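Local coordinates for UPF0303 protein YBR137W (Saccharomyces cerevisiae, PDB 4CLC), which is of unknown function but is a cytoplasmic protein of the UPF0303 family, seen as a ten-chain assembly, with an HbpS-like region of the GAF clan, at residues D[30-34]-D[142-146]; D[95-99]-D[117-121]; D[56-61]-D[73-79]; D[41-46]-D[163-167]. All blocks are in the same frame, centred on the assembly; numbering follows the deposited sequence.

Contact 1: residues D[30-34]-D[142-146]; sequences FLSTF and PYACL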
# COMPACT_ATOMS: atom_id res chain seq x y z
N PHE D 30 -12.37 -20.33 32.19
CA PHE D 30 -11.16 -21.06 31.91
C PHE D 30 -11.40 -22.56 31.87
O PHE D 30 -12.24 -23.09 32.58
CB PHE D 30 -10.07 -20.71 32.93
CG PHE D 30 -10.22 -21.39 34.26
CD1 PHE D 30 -10.95 -20.80 35.27
CD2 PHE D 30 -9.57 -22.59 34.52
CE1 PHE D 30 -11.07 -21.41 36.52
CE2 PHE D 30 -9.68 -23.21 35.76
CZ PHE D 30 -10.43 -22.61 36.76
N LEU D 31 -10.63 -23.22 31.02
CA LEU D 31 -10.75 -24.64 30.81
C LEU D 31 -9.46 -25.27 31.27
O LEU D 31 -8.44 -24.60 31.36
CB LEU D 31 -11.03 -24.94 29.35
CG LEU D 31 -12.13 -24.02 28.81
CD1 LEU D 31 -12.27 -24.12 27.29
CD2 LEU D 31 -13.42 -24.38 29.51
N SER D 32 -9.51 -26.55 31.61
CA SER D 32 -8.29 -27.23 32.00
C SER D 32 -7.70 -27.95 30.82
O SER D 32 -6.62 -28.52 30.94
CB SER D 32 -8.56 -28.21 33.15
OG SER D 32 -8.71 -27.53 34.39
N THR D 33 -8.39 -27.93 29.68
CA THR D 33 -7.98 -28.74 28.53
C THR D 33 -7.93 -28.05 27.15
O THR D 33 -6.87 -27.91 26.55
CB THR D 33 -8.87 -30.00 28.39
OG1 THR D 33 -10.26 -29.62 28.39
CG2 THR D 33 -8.60 -30.96 29.53
N PHE D 34 -9.08 -27.68 26.61
CA PHE D 34 -9.10 -27.21 25.23
C PHE D 34 -8.43 -28.07 24.16
O PHE D 34 -7.34 -27.75 23.73
CB PHE D 34 -8.49 -25.83 25.11
CG PHE D 34 -9.11 -25.03 24.04
CD1 PHE D 34 -10.50 -24.95 23.96
CD2 PHE D 34 -8.35 -24.38 23.10
CE1 PHE D 34 -11.10 -24.22 22.98
CE2 PHE D 34 -8.95 -23.64 22.11
CZ PHE D 34 -10.33 -23.56 22.04
N PRO D 142 -4.04 -16.79 27.48
CA PRO D 142 -5.30 -17.39 27.04
C PRO D 142 -5.13 -18.50 26.01
O PRO D 142 -4.25 -18.42 25.15
CB PRO D 142 -6.05 -16.20 26.43
CG PRO D 142 -5.01 -15.25 26.06
CD PRO D 142 -3.94 -15.38 27.08
N TYR D 143 -5.97 -19.53 26.12
CA TYR D 143 -6.06 -20.60 25.13
C TYR D 143 -6.48 -20.03 23.77
O TYR D 143 -5.90 -20.34 22.74
CB TYR D 143 -7.07 -21.68 25.55
CG TYR D 143 -6.53 -22.76 26.45
CD1 TYR D 143 -5.25 -23.25 26.28
CD2 TYR D 143 -7.31 -23.30 27.49
CE1 TYR D 143 -4.75 -24.24 27.10
CE2 TYR D 143 -6.81 -24.29 28.31
CZ TYR D 143 -5.53 -24.76 28.11
OH TYR D 143 -4.99 -25.74 28.90
N ALA D 144 -7.52 -19.22 23.80
CA ALA D 144 -8.22 -18.83 22.59
C ALA D 144 -9.10 -17.63 22.89
O ALA D 144 -8.97 -17.01 23.93
CB ALA D 144 -9.04 -19.98 22.07
N CYS D 145 -9.97 -17.29 21.96
CA CYS D 145 -10.91 -16.23 22.18
C CYS D 145 -12.27 -16.69 21.63
O CYS D 145 -12.37 -17.23 20.52
CB CYS D 145 -10.42 -14.94 21.52
SG CYS D 145 -11.56 -13.53 21.56
N LEU D 146 -13.31 -16.49 22.43
CA LEU D 146 -14.67 -16.78 22.02
C LEU D 146 -15.35 -15.47 21.65
O LEU D 146 -15.27 -14.52 22.40
CB LEU D 146 -15.41 -17.49 23.16
CG LEU D 146 -16.93 -17.42 23.24
CD1 LEU D 146 -17.53 -18.04 22.01
CD2 LEU D 146 -17.35 -18.18 24.45
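Tyr143 pushes its phenol ring into the bend made by residues 31-34, and more of its surface is buried by this contact than that of any other residue in the two segments. Phe34 is its main partner. Its CB lies over one face of the Tyr143 ring, offset toward the rim; a distance of 3.9 Å from Phe34 CB to the Tyr143 ring centroid, 19° off the ring normal, is the evidence for a CH-pi contact. The two rings are nearly parallel (20° between planes), yet with centroids 5.7 Å apart they have slid past each other and hardly overlap. Beyond the phenol, Phe34 CE2 reaches Ala144 CB at 3.7 Å, extending the apolar strip along 142-146. Leu31 comes in at the ring edge, where its carbonyl O lies near the ring plane, 3.5 Å from Tyr143 CE2. With chi1 at -86°, Tyr143 sets its ring beside its own backbone N and opposite the carbonyl carbon, which turns it toward the bend. Tyr143 and Ala144 together face Ile134 as a classic beta bulge, where strand 144-149 pairs with strand 131-136; the latter also bonds to Leu31 through Gln135. Tyr143 further packs on a polar side chain of a neighbouring subunit. With an alanine here the ring beneath Phe34 CB is gone, which would probably open a gap inside the bend and let Phe34 turn more freely. Since Tyr143 OH stays 3.7 Å from Thr33 O, and no hydrogen bond crosses between the segments, cohesion here rests on carbon surfaces and ring-face contacts rather than on polar pairing.

Contact 2: residues D[95-99]-D[117-121]; sequences ALRFG and KFFVD
Phe98 points the CZ end of its ring at the 117-121 loop, where Phe118 and Val120 receive it differently. Against Phe118 the approach is oblique: the planes are inclined at 61° and the centroids stand 5.3 Å apart. The closest atoms are Phe98 CZ and Phe118 CB, at 3.8 Å. Val120 meets Phe98 head-on, setting CG1 at the edge of its ring, near the ring plane, 4.0 Å from Phe98 CZ. That same methyl also lies over one face of the Arg97 guanidinium, 3.4 Å from Arg97 NH1. The contact joins the last turn of helix 84-98 to the loop that follows helix 114-117. After each helix the chain leaves helical geometry at a residue of positive phi, Gly99 and Phe119, and the first helix is closed by a backbone bond from Gly99 N to Ala95 O (3.1 Å). Arg97 leaves its backbone with chi1 at 171° and runs extended to NE, which carries the guanidinium out to Val120 while CG rests over a face of the Phe98 ring. The polar end is held beyond the two segments: NH1 bonds to Tyr125 OH, and NE forms a salt bridge with an acidic side chain of a neighbouring subunit. Phe118 meets Phe127 with nearly parallel rings, and Lys117 CG sits 3.8 Å above the Phe118 ring plane, over its centre.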
# COMPACT_ATOMS: atom_id res chain seq x y z
N ALA D 95 -9.88 -7.85 21.80
CA ALA D 95 -9.70 -8.77 22.93
C ALA D 95 -8.32 -9.42 23.02
O ALA D 95 -7.74 -9.45 24.11
CB ALA D 95 -10.75 -9.84 22.89
N LEU D 96 -7.79 -9.95 21.91
CA LEU D 96 -6.50 -10.66 21.96
C LEU D 96 -5.34 -9.71 22.20
O LEU D 96 -4.33 -10.07 22.82
CB LEU D 96 -6.27 -11.45 20.67
CG LEU D 96 -7.06 -12.75 20.50
CD1 LEU D 96 -7.13 -13.17 19.03
CD2 LEU D 96 -6.51 -13.87 21.38
N ARG D 97 -5.49 -8.49 21.72
CA ARG D 97 -4.45 -7.50 21.88
C ARG D 97 -4.37 -6.97 23.30
O ARG D 97 -3.27 -6.83 23.87
CB ARG D 97 -4.68 -6.33 20.92
CG ARG D 97 -3.76 -5.18 21.20
CD ARG D 97 -3.86 -4.10 20.15
NE ARG D 97 -2.99 -2.97 20.49
CZ ARG D 97 -2.68 -1.99 19.64
NH1 ARG D 97 -3.16 -2.02 18.40
NH2 ARG D 97 -1.89 -1.01 20.04
N PHE D 98 -5.53 -6.62 23.86
CA PHE D 98 -5.53 -5.90 25.12
C PHE D 98 -5.61 -6.78 26.36
O PHE D 98 -5.33 -6.31 27.47
CB PHE D 98 -6.66 -4.89 25.10
CG PHE D 98 -6.42 -3.74 24.13
CD1 PHE D 98 -5.57 -2.70 24.47
CD2 PHE D 98 -7.05 -3.72 22.90
CE1 PHE D 98 -5.36 -1.65 23.58
CE2 PHE D 98 -6.85 -2.69 22.01
CZ PHE D 98 -6.00 -1.65 22.35
N GLY D 99 -5.94 -8.06 26.17
CA GLY D 99 -6.03 -8.99 27.27
C GLY D 99 -7.31 -8.95 28.10
O GLY D 99 -7.35 -9.50 29.21
N LYS D 117 -8.04 7.11 22.81
CA LYS D 117 -7.60 6.49 24.06
C LYS D 117 -6.55 5.38 23.91
O LYS D 117 -5.61 5.30 24.71
CB LYS D 117 -8.81 5.97 24.84
CG LYS D 117 -8.47 5.49 26.26
CD LYS D 117 -9.30 6.24 27.30
CE LYS D 117 -8.90 5.93 28.77
NZ LYS D 117 -7.63 5.14 29.01
N PHE D 118 -6.74 4.47 22.96
CA PHE D 118 -5.79 3.36 22.80
C PHE D 118 -4.85 3.47 21.60
O PHE D 118 -3.93 2.63 21.46
CB PHE D 118 -6.58 2.06 22.75
CG PHE D 118 -7.51 1.93 23.89
CD1 PHE D 118 -7.02 1.68 25.17
CD2 PHE D 118 -8.87 2.11 23.72
CE1 PHE D 118 -7.88 1.57 26.24
CE2 PHE D 118 -9.72 2.00 24.78
CZ PHE D 118 -9.23 1.74 26.04
N PHE D 119 -5.07 4.50 20.79
CA PHE D 119 -4.32 4.75 19.55
C PHE D 119 -4.41 3.61 18.56
O PHE D 119 -3.39 3.02 18.18
CB PHE D 119 -2.87 5.06 19.90
CG PHE D 119 -2.74 6.18 20.87
CD1 PHE D 119 -2.78 7.51 20.42
CD2 PHE D 119 -2.66 5.93 22.23
CE1 PHE D 119 -2.71 8.54 21.32
CE2 PHE D 119 -2.57 6.97 23.14
CZ PHE D 119 -2.59 8.27 22.68
N VAL D 120 -5.65 3.35 18.12
CA VAL D 120 -6.03 2.23 17.25
C VAL D 120 -7.10 2.66 16.25
O VAL D 120 -7.87 3.58 16.52
CB VAL D 120 -6.55 1.04 18.05
CG1 VAL D 120 -5.48 0.47 18.95
CG2 VAL D 120 -7.73 1.45 18.88
N ASP D 121 -7.16 1.98 15.11
CA ASP D 121 -8.00 2.37 13.96
C ASP D 121 -9.51 2.36 14.18
O ASP D 121 -10.21 3.23 13.66
CB ASP D 121 -7.69 1.44 12.80
CG ASP D 121 -8.12 2.00 11.47
OD1 ASP D 121 -9.22 2.58 11.37
OD2 ASP D 121 -7.35 1.82 10.50

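Contact 3: residues D[56-61]-D[73-79]; sequences EKPVAI and RTVTYGG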
# COMPACT_ATOMS: atom_id res chain seq x y z
N GLU D 56 -34.85 -17.01 16.77
CA GLU D 56 -35.10 -16.04 15.71
C GLU D 56 -34.25 -14.78 15.78
O GLU D 56 -34.60 -13.76 15.19
CB GLU D 56 -36.58 -15.67 15.71
CG GLU D 56 -37.48 -16.87 15.49
CD GLU D 56 -38.89 -16.49 15.18
OE1 GLU D 56 -39.36 -15.45 15.71
OE2 GLU D 56 -39.54 -17.23 14.40
N LYS D 57 -33.10 -14.87 16.47
CA LYS D 57 -32.04 -13.86 16.39
C LYS D 57 -30.81 -14.46 15.69
O LYS D 57 -30.22 -15.42 16.19
CB LYS D 57 -31.67 -13.34 17.78
CG LYS D 57 -32.60 -12.26 18.33
CD LYS D 57 -32.45 -10.96 17.58
CE LYS D 57 -33.41 -9.89 18.05
NZ LYS D 57 -33.19 -8.61 17.28
N PRO D 58 -30.46 -13.93 14.51
CA PRO D 58 -29.26 -14.49 13.87
C PRO D 58 -28.00 -14.06 14.62
O PRO D 58 -27.73 -12.87 14.77
CB PRO D 58 -29.30 -13.88 12.47
CG PRO D 58 -29.98 -12.56 12.67
CD PRO D 58 -30.96 -12.74 13.82
N VAL D 59 -27.19 -15.03 15.00
CA VAL D 59 -26.02 -14.74 15.79
C VAL D 59 -24.83 -15.52 15.27
O VAL D 59 -24.98 -16.67 14.87
CB VAL D 59 -26.27 -15.04 17.28
CG1 VAL D 59 -25.00 -15.05 18.06
CG2 VAL D 59 -27.20 -14.01 17.84
N ALA D 60 -23.67 -14.87 15.24
CA ALA D 60 -22.46 -15.50 14.74
C ALA D 60 -21.58 -15.87 15.94
O ALA D 60 -21.46 -15.10 16.87
CB ALA D 60 -21.73 -14.59 13.78
N ILE D 61 -21.00 -17.06 15.90
CA ILE D 61 -20.19 -17.56 16.99
C ILE D 61 -18.82 -18.01 16.49
O ILE D 61 -18.74 -18.82 15.59
CB ILE D 61 -20.89 -18.75 17.69
CG1 ILE D 61 -22.24 -18.31 18.24
CG2 ILE D 61 -20.02 -19.33 18.77
CD1 ILE D 61 -23.12 -19.46 18.65
N ARG D 73 -16.83 -22.04 13.71
CA ARG D 73 -17.67 -20.92 13.34
C ARG D 73 -19.07 -21.43 13.01
O ARG D 73 -19.21 -22.52 12.44
CB ARG D 73 -17.07 -20.16 12.16
CG ARG D 73 -17.90 -19.00 11.70
CD ARG D 73 -17.79 -17.83 12.65
NE ARG D 73 -16.44 -17.26 12.69
CZ ARG D 73 -15.97 -16.42 11.79
NH1 ARG D 73 -16.72 -16.04 10.76
NH2 ARG D 73 -14.73 -15.95 11.91
N THR D 74 -20.08 -20.67 13.37
CA THR D 74 -21.44 -21.02 13.00
C THR D 74 -22.34 -19.80 12.99
O THR D 74 -21.99 -18.74 13.47
CB THR D 74 -22.07 -22.08 13.93
OG1 THR D 74 -23.31 -22.52 13.37
CG2 THR D 74 -22.34 -21.52 15.29
N VAL D 75 -23.50 -19.97 12.40
CA VAL D 75 -24.47 -18.91 12.28
C VAL D 75 -25.75 -19.49 12.89
O VAL D 75 -26.13 -20.61 12.55
CB VAL D 75 -24.58 -18.49 10.78
CG1 VAL D 75 -26.01 -18.38 10.31
CG2 VAL D 75 -23.79 -17.23 10.53
N THR D 76 -26.38 -18.78 13.84
CA THR D 76 -27.43 -19.41 14.68
C THR D 76 -28.82 -19.44 14.08
O THR D 76 -29.71 -20.14 14.59
CB THR D 76 -27.60 -18.71 16.06
OG1 THR D 76 -27.98 -17.35 15.86
CG2 THR D 76 -26.33 -18.80 16.87
N TYR D 77 -29.01 -18.71 12.99
CA TYR D 77 -30.33 -18.54 12.41
C TYR D 77 -30.18 -17.74 11.13
O TYR D 77 -29.14 -17.12 10.91
CB TYR D 77 -31.25 -17.83 13.39
CG TYR D 77 -32.73 -17.95 13.12
CD1 TYR D 77 -33.43 -19.07 13.54
CD2 TYR D 77 -33.43 -16.95 12.48
CE1 TYR D 77 -34.78 -19.20 13.32
CE2 TYR D 77 -34.78 -17.07 12.25
CZ TYR D 77 -35.45 -18.20 12.68
OH TYR D 77 -36.80 -18.34 12.47
N GLY D 78 -31.22 -17.76 10.31
CA GLY D 78 -31.22 -17.01 9.07
C GLY D 78 -31.12 -15.51 9.29
O GLY D 78 -31.36 -14.99 10.39
N GLY D 79 -30.75 -14.80 8.23
CA GLY D 79 -30.56 -13.37 8.34
C GLY D 79 -29.26 -12.91 8.97
O GLY D 79 -29.14 -11.74 9.31
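Thr76 holds its hydroxyl between its own backbone N and carbonyl carbon (chi1 61°), directing OG1 at the backbone of Lys57 and Val59, while Tyr77, with CG anti to the backbone N (chi1 -162°), lays its ring against Glu56. These groups extend the open end of the beta hairpin formed by strands 60-64 and 70-75. Within the hairpin Ala60 and Val75 are an antiparallel non-hydrogen-bonded pair, and Ile61 and Thr74 a hydrogen-bonded one, joined by Ile61 N to Thr74 O (3.1 Å) and Thr74 N to Ile61 O (3.2 Å). The ladder runs on beyond the strands through Thr76 N to Val59 O at 2.7 Å. Thr76 OG1 then donates to Lys57 O, 3.0 Å away and in the carbonyl plane, and accepts a weak, bent bond from Val59 N (126° at the hydrogen), so one hydroxyl bridges two backbone groups past the last regular pair. Further out, Glu56 CA sits 3.6 Å from the Tyr77 ring centroid, squarely over the face. Replacing Tyr77 by an alanine would remove that ring and would probably leave the backbone at Glu56 less firmly held, besides costing the ring contact with an aromatic side chain of a neighbouring subunit. Arg73, salt-bridged to Asp62 and Asp85, lays its CD beside Ile61 O. On the side of helix 36-53, Ile61 CD1 meets Thr76 CG2 at 3.7 Å.

Contact 4: residues D[41-46]-D[163-167]; sequences DLGTYI and SLIAF
Phe167 fits between Leu42 and Tyr45, and this trio is the tightly packed part of the contact. Leu42 covers one face: CB lies above the centre of the ring and CD1 comes to 3.7 Å from Phe167 CG. Tyr45 instead receives the Phe167 edge on its own face, a T-shaped pair with planes at 63° and centroids 5.5 Å apart. Tyr45 also has Ser163 O in the plane at its ring edge and its OH beside Ala166 CB, though no hydrogen bond joins the segments. A first torsion of -176° throws the Phe167 ring away from its backbone N and across to helix 36-53. The axes of the short segments 41-46 and 163-167 cross at 125°, 10.3 Å apart, as two helices laid over the same face of the central sheet. Beneath the aromatic pair, against that sheet, Leu42 CD2 meets Leu164 CD1 at 3.9 Å, both side chains also touch Ile134, and Ile46 CG1 packs on Ser163 OG, whose polar partner is Met159 O. The loose, partly solvent-exposed rim is at Asp41, which adds its backbone C and its CB, the latter 4.0 Å from Phe167 CE2, while its OD1 bonds to Gln37 NE2.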
# COMPACT_ATOMS: atom_id res chain seq x y z
N ASP D 41 -17.23 -28.98 20.91
CA ASP D 41 -18.22 -29.14 21.95
C ASP D 41 -18.64 -27.76 22.43
O ASP D 41 -19.83 -27.44 22.41
CB ASP D 41 -17.69 -30.01 23.09
CG ASP D 41 -17.47 -31.45 22.66
OD1 ASP D 41 -18.16 -31.88 21.69
OD2 ASP D 41 -16.63 -32.16 23.27
N LEU D 42 -17.66 -26.94 22.81
CA LEU D 42 -17.97 -25.61 23.32
C LEU D 42 -18.77 -24.77 22.33
O LEU D 42 -19.72 -24.09 22.72
CB LEU D 42 -16.69 -24.86 23.69
CG LEU D 42 -16.95 -23.38 23.98
CD1 LEU D 42 -17.77 -23.24 25.24
CD2 LEU D 42 -15.65 -22.62 24.10
N GLY D 43 -18.41 -24.81 21.06
CA GLY D 43 -19.11 -24.04 20.06
C GLY D 43 -20.56 -24.45 19.85
O GLY D 43 -21.42 -23.60 19.62
N THR D 44 -20.84 -25.75 19.90
CA THR D 44 -22.21 -26.20 19.62
C THR D 44 -23.05 -25.98 20.87
O THR D 44 -24.23 -25.64 20.79
CB THR D 44 -22.28 -27.69 19.16
OG1 THR D 44 -21.57 -28.54 20.07
CG2 THR D 44 -21.66 -27.85 17.79
N TYR D 45 -22.41 -26.12 22.02
CA TYR D 45 -23.01 -25.79 23.29
C TYR D 45 -23.59 -24.37 23.28
O TYR D 45 -24.79 -24.16 23.50
CB TYR D 45 -21.95 -25.93 24.38
CG TYR D 45 -22.44 -25.68 25.79
CD1 TYR D 45 -23.31 -26.57 26.40
CD2 TYR D 45 -21.99 -24.59 26.52
CE1 TYR D 45 -23.74 -26.37 27.70
CE2 TYR D 45 -22.41 -24.38 27.83
CZ TYR D 45 -23.28 -25.27 28.41
OH TYR D 45 -23.72 -25.07 29.70
N ILE D 46 -22.73 -23.41 22.99
CA ILE D 46 -23.14 -22.02 22.83
C ILE D 46 -24.17 -21.87 21.73
O ILE D 46 -25.06 -21.02 21.83
CB ILE D 46 -21.93 -21.12 22.49
CG1 ILE D 46 -20.85 -21.27 23.56
CG2 ILE D 46 -22.35 -19.67 22.33
CD1 ILE D 46 -19.66 -20.47 23.26
N SER D 163 -22.04 -18.85 29.27
CA SER D 163 -21.94 -20.18 28.67
C SER D 163 -20.51 -20.67 28.69
O SER D 163 -20.26 -21.87 28.70
CB SER D 163 -22.48 -20.18 27.24
OG SER D 163 -21.81 -19.22 26.46
N LEU D 164 -19.57 -19.75 28.72
CA LEU D 164 -18.18 -20.11 28.86
C LEU D 164 -17.92 -20.68 30.26
O LEU D 164 -17.26 -21.70 30.41
CB LEU D 164 -17.32 -18.89 28.59
CG LEU D 164 -15.88 -19.03 28.16
CD1 LEU D 164 -15.75 -20.11 27.10
CD2 LEU D 164 -15.51 -17.69 27.62
N ILE D 165 -18.47 -20.01 31.28
CA ILE D 165 -18.39 -20.46 32.68
C ILE D 165 -19.27 -21.69 32.94
O ILE D 165 -18.87 -22.61 33.67
CB ILE D 165 -18.79 -19.33 33.67
CG1 ILE D 165 -17.72 -18.25 33.72
CG2 ILE D 165 -19.01 -19.89 35.06
CD1 ILE D 165 -17.87 -17.31 34.88
N ALA D 166 -20.47 -21.70 32.36
CA ALA D 166 -21.31 -22.89 32.41
C ALA D 166 -20.60 -24.12 31.84
O ALA D 166 -20.57 -25.17 32.49
CB ALA D 166 -22.60 -22.65 31.67
N PHE D 167 -20.03 -23.98 30.64
CA PHE D 167 -19.31 -25.08 30.00
C PHE D 167 -18.12 -25.53 30.84
O PHE D 167 -17.87 -26.73 30.99
CB PHE D 167 -18.82 -24.67 28.61
CG PHE D 167 -18.14 -25.78 27.85
CD1 PHE D 167 -16.78 -26.00 27.99
CD2 PHE D 167 -18.86 -26.59 26.99
CE1 PHE D 167 -16.16 -27.02 27.29
CE2 PHE D 167 -18.24 -27.62 26.28
CZ PHE D 167 -16.89 -27.83 26.43

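How the contacts relate
Contacts 1, 3 and 4 gather on the central sheet. Contact 4 lies 11 Å from contact 1 and 15 Å from contact 3, centre to centre, and touches both, through Leu146 on Ile46 and Leu164, and Ile61 on Ile46. Helices 36-53 and 153-168 cover that face; helix 84-98 packs on the other, where Ala95 of contact 2 meets Cys145 of contact 1. Contact 2, its centre about 26 Å from those of contacts 3 and 4, reaches outward to the subunit interface. Along the chain, segments 30-34 and 41-46 come first, then contacts 3 and 2 complete, then 142-146 and 163-167, so contacts 1 and 4 alternate and join early and late parts across one sheet with helices on both faces.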